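Local atomic coordinates of ubiquinone biosynthesis accessory factor UbiJ (Escherichia coli, PDB entry 6H6N), a protein that binds hydrophobic ubiquinone biosynthetic intermediates through its SCP2 domain, the part present here, and is essential for the stability of the Ubi complex. Residues K46-E51 and A78-I83. Numbering follows the deposited sequence.
Sequences KVLRVE and ADCTVI. With CA (calcium ion), chain D.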
loop_
_atom_site.group_PDB
_atom_site.type_symbol
_atom_site.label_atom_id
_atom_site.label_comp_id
_atom_site.label_asym_id
_atom_site.label_seq_id
_atom_site.Cartn_x
_atom_site.Cartn_y
_atom_site.Cartn_z
ATOM N N LYS A 46 3.778 22.448 0.832
ATOM C CA LYS A 46 2.408 22.008 1.140
ATOM C C LYS A 46 2.371 20.754 1.983
ATOM O O LYS A 46 3.251 19.895 1.878
ATOM C CB LYS A 46 1.517 21.841 -0.121
ATOM C CG LYS A 46 1.414 23.100 -1.025
ATOM C CD LYS A 46 0.715 24.272 -0.330
ATOM C CE LYS A 46 0.524 25.442 -1.274
ATOM N NZ LYS A 46 -0.130 26.579 -0.574
ATOM N N VAL A 47 1.321 20.654 2.817
ATOM C CA VAL A 47 1.049 19.535 3.716
ATOM C C VAL A 47 -0.313 18.985 3.337
ATOM O O VAL A 47 -1.317 19.703 3.421
ATOM C CB VAL A 47 1.097 19.949 5.207
ATOM C CG1 VAL A 47 0.790 18.743 6.112
ATOM C CG2 VAL A 47 2.451 20.583 5.572
ATOM N N LEU A 48 -0.328 17.728 2.844
ATOM C CA LEU A 48 -1.541 17.060 2.410
ATOM C C LEU A 48 -1.793 15.891 3.342
ATOM O O LEU A 48 -0.946 14.993 3.444
ATOM C CB LEU A 48 -1.391 16.596 0.944
ATOM C CG LEU A 48 -2.513 15.717 0.331
ATOM C CD1 LEU A 48 -3.841 16.481 0.196
ATOM C CD2 LEU A 48 -2.102 15.185 -1.052
ATOM N N ARG A 49 -2.953 15.919 4.016
ATOM C CA ARG A 49 -3.405 14.876 4.938
ATOM C C ARG A 49 -4.346 13.961 4.145
ATOM O O ARG A 49 -5.267 14.441 3.478
ATOM C CB ARG A 49 -4.109 15.498 6.170
ATOM C CG ARG A 49 -4.511 14.480 7.222
ATOM C CD ARG A 49 -4.931 15.113 8.544
ATOM N NE ARG A 49 -4.678 14.132 9.597
ATOM C CZ ARG A 49 -3.893 14.308 10.657
ATOM N NH1 ARG A 49 -3.712 13.320 11.523
ATOM N NH2 ARG A 49 -3.318 15.484 10.883
ATOM N N VAL A 50 -4.049 12.659 4.159
ATOM C CA VAL A 50 -4.821 11.646 3.449
ATOM C C VAL A 50 -5.405 10.693 4.502
ATOM O O VAL A 50 -4.647 9.977 5.177
ATOM C CB VAL A 50 -3.966 10.882 2.386
ATOM C CG1 VAL A 50 -4.811 9.860 1.623
ATOM C CG2 VAL A 50 -3.267 11.836 1.407
ATOM N N GLU A 51 -6.747 10.698 4.638
ATOM C CA GLU A 51 -7.478 9.813 5.570
ATOM C C GLU A 51 -8.097 8.735 4.722
ATOM O O GLU A 51 -8.975 9.027 3.902
ATOM C CB GLU A 51 -8.587 10.577 6.341
ATOM C CG GLU A 51 -8.121 11.792 7.134
ATOM C CD GLU A 51 -7.344 11.540 8.418
ATOM O OE1 GLU A 51 -7.205 10.368 8.837
ATOM O OE2 GLU A 51 -6.904 12.538 9.030
ATOM N N ALA A 78 -2.819 21.092 8.227
ATOM C CA ALA A 78 -2.684 20.569 6.872
ATOM C C ALA A 78 -3.287 21.594 5.939
ATOM O O ALA A 78 -4.290 22.230 6.274
ATOM C CB ALA A 78 -3.386 19.225 6.715
ATOM N N ASP A 79 -2.664 21.779 4.775
ATOM C CA ASP A 79 -3.141 22.744 3.781
ATOM C C ASP A 79 -4.313 22.186 2.977
ATOM O O ASP A 79 -5.130 22.941 2.464
ATOM C CB ASP A 79 -2.001 23.145 2.870
ATOM C CG ASP A 79 -0.869 23.811 3.630
ATOM O OD1 ASP A 79 -1.113 24.872 4.253
ATOM O OD2 ASP A 79 0.261 23.273 3.598
ATOM N N CYS A 80 -4.420 20.851 2.938
ATOM C CA CYS A 80 -5.467 20.118 2.274
ATOM C C CYS A 80 -5.620 18.788 2.979
ATOM O O CYS A 80 -4.621 18.194 3.400
ATOM C CB CYS A 80 -5.128 19.934 0.793
ATOM S SG CYS A 80 -6.422 19.106 -0.178
ATOM N N THR A 81 -6.870 18.347 3.144
ATOM C CA THR A 81 -7.220 17.052 3.736
ATOM C C THR A 81 -8.180 16.351 2.778
ATOM O O THR A 81 -9.180 16.957 2.347
ATOM C CB THR A 81 -7.766 17.156 5.172
ATOM O OG1 THR A 81 -6.811 17.820 5.991
ATOM C CG2 THR A 81 -8.073 15.774 5.787
ATOM N N VAL A 82 -7.828 15.110 2.393
ATOM C CA VAL A 82 -8.600 14.276 1.497
ATOM C C VAL A 82 -9.062 13.019 2.236
ATOM O O VAL A 82 -8.283 12.421 3.006
ATOM C CB VAL A 82 -7.905 13.984 0.128
ATOM C CG1 VAL A 82 -7.545 15.279 -0.611
ATOM C CG2 VAL A 82 -6.675 13.100 0.283
ATOM N N ILE A 83 -10.357 12.677 2.066
ATOM C CA ILE A 83 -10.992 11.507 2.675
ATOM C C ILE A 83 -11.608 10.688 1.558
ATOM O O ILE A 83 -12.409 11.197 0.760
ATOM C CB ILE A 83 -12.012 11.867 3.789
ATOM C CG1 ILE A 83 -11.396 12.854 4.810
ATOM C CG2 ILE A 83 -12.545 10.595 4.507
ATOM C CD1 ILE A 83 -12.178 14.100 5.064
HETATM CA CA CA D . 1.118 25.151 4.972
HETATM O O HOH W 1 3.127 24.206 5.148
HETATM O O HOH W 2 0.782 23.896 6.857
#
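Asp79 does double duty just before strand 80-84: both carboxylate oxygens chelate a calcium ion that also carries two waters, while OD2 turns its anti lone pair to Val47 N at 2.9 Å. The side chain thus supplies the acceptor for a backbone N-H at the mouth of the pairing, a task suited to a short acid. Asp79 N reaches Val47 O at 2.8 Å, 17° out of the carbonyl plane, and Cys80 N adds a weak bond to that oxygen. Beyond this start, strands 47-52 and 80-84 run parallel in the centre of the mixed SCP2 sheet, with nearly straight bonds from Arg49 N to Cys80 O (2.9 Å) and Glu51 N to Val82 O (2.8 Å); between them Val82 N returns a bond to Arg49 O.

Leu48, Val50, Cys80 and Val82 share one face, where Cys80 and Val82 also touch helix 113-128. Leu48 CD1 lies 3.7 Å from Cys80 SG, and the beta-branched Val50 and Val82 stand side by side, CG2 to CG2.

The other face mixes polar and apolar groups. Arg49 CB lies 3.6 Å from Thr81 OG1. With CG anti to the backbone N (chi1 -176°), Arg49 extends NE to Glu51 OE2, a 2.8 Å salt bridge met on the carboxylate's syn side but 33° out of its plane. Ser58 OG hydrogen-bonds both partners. A methionine in place of Arg49 would probably keep some packing on Thr81 but leave Glu51 OE2 without its guanidinium partner. Calcium at Asp79, and arginine with a nearby terbium ion at Glu51, should each offset negative charge.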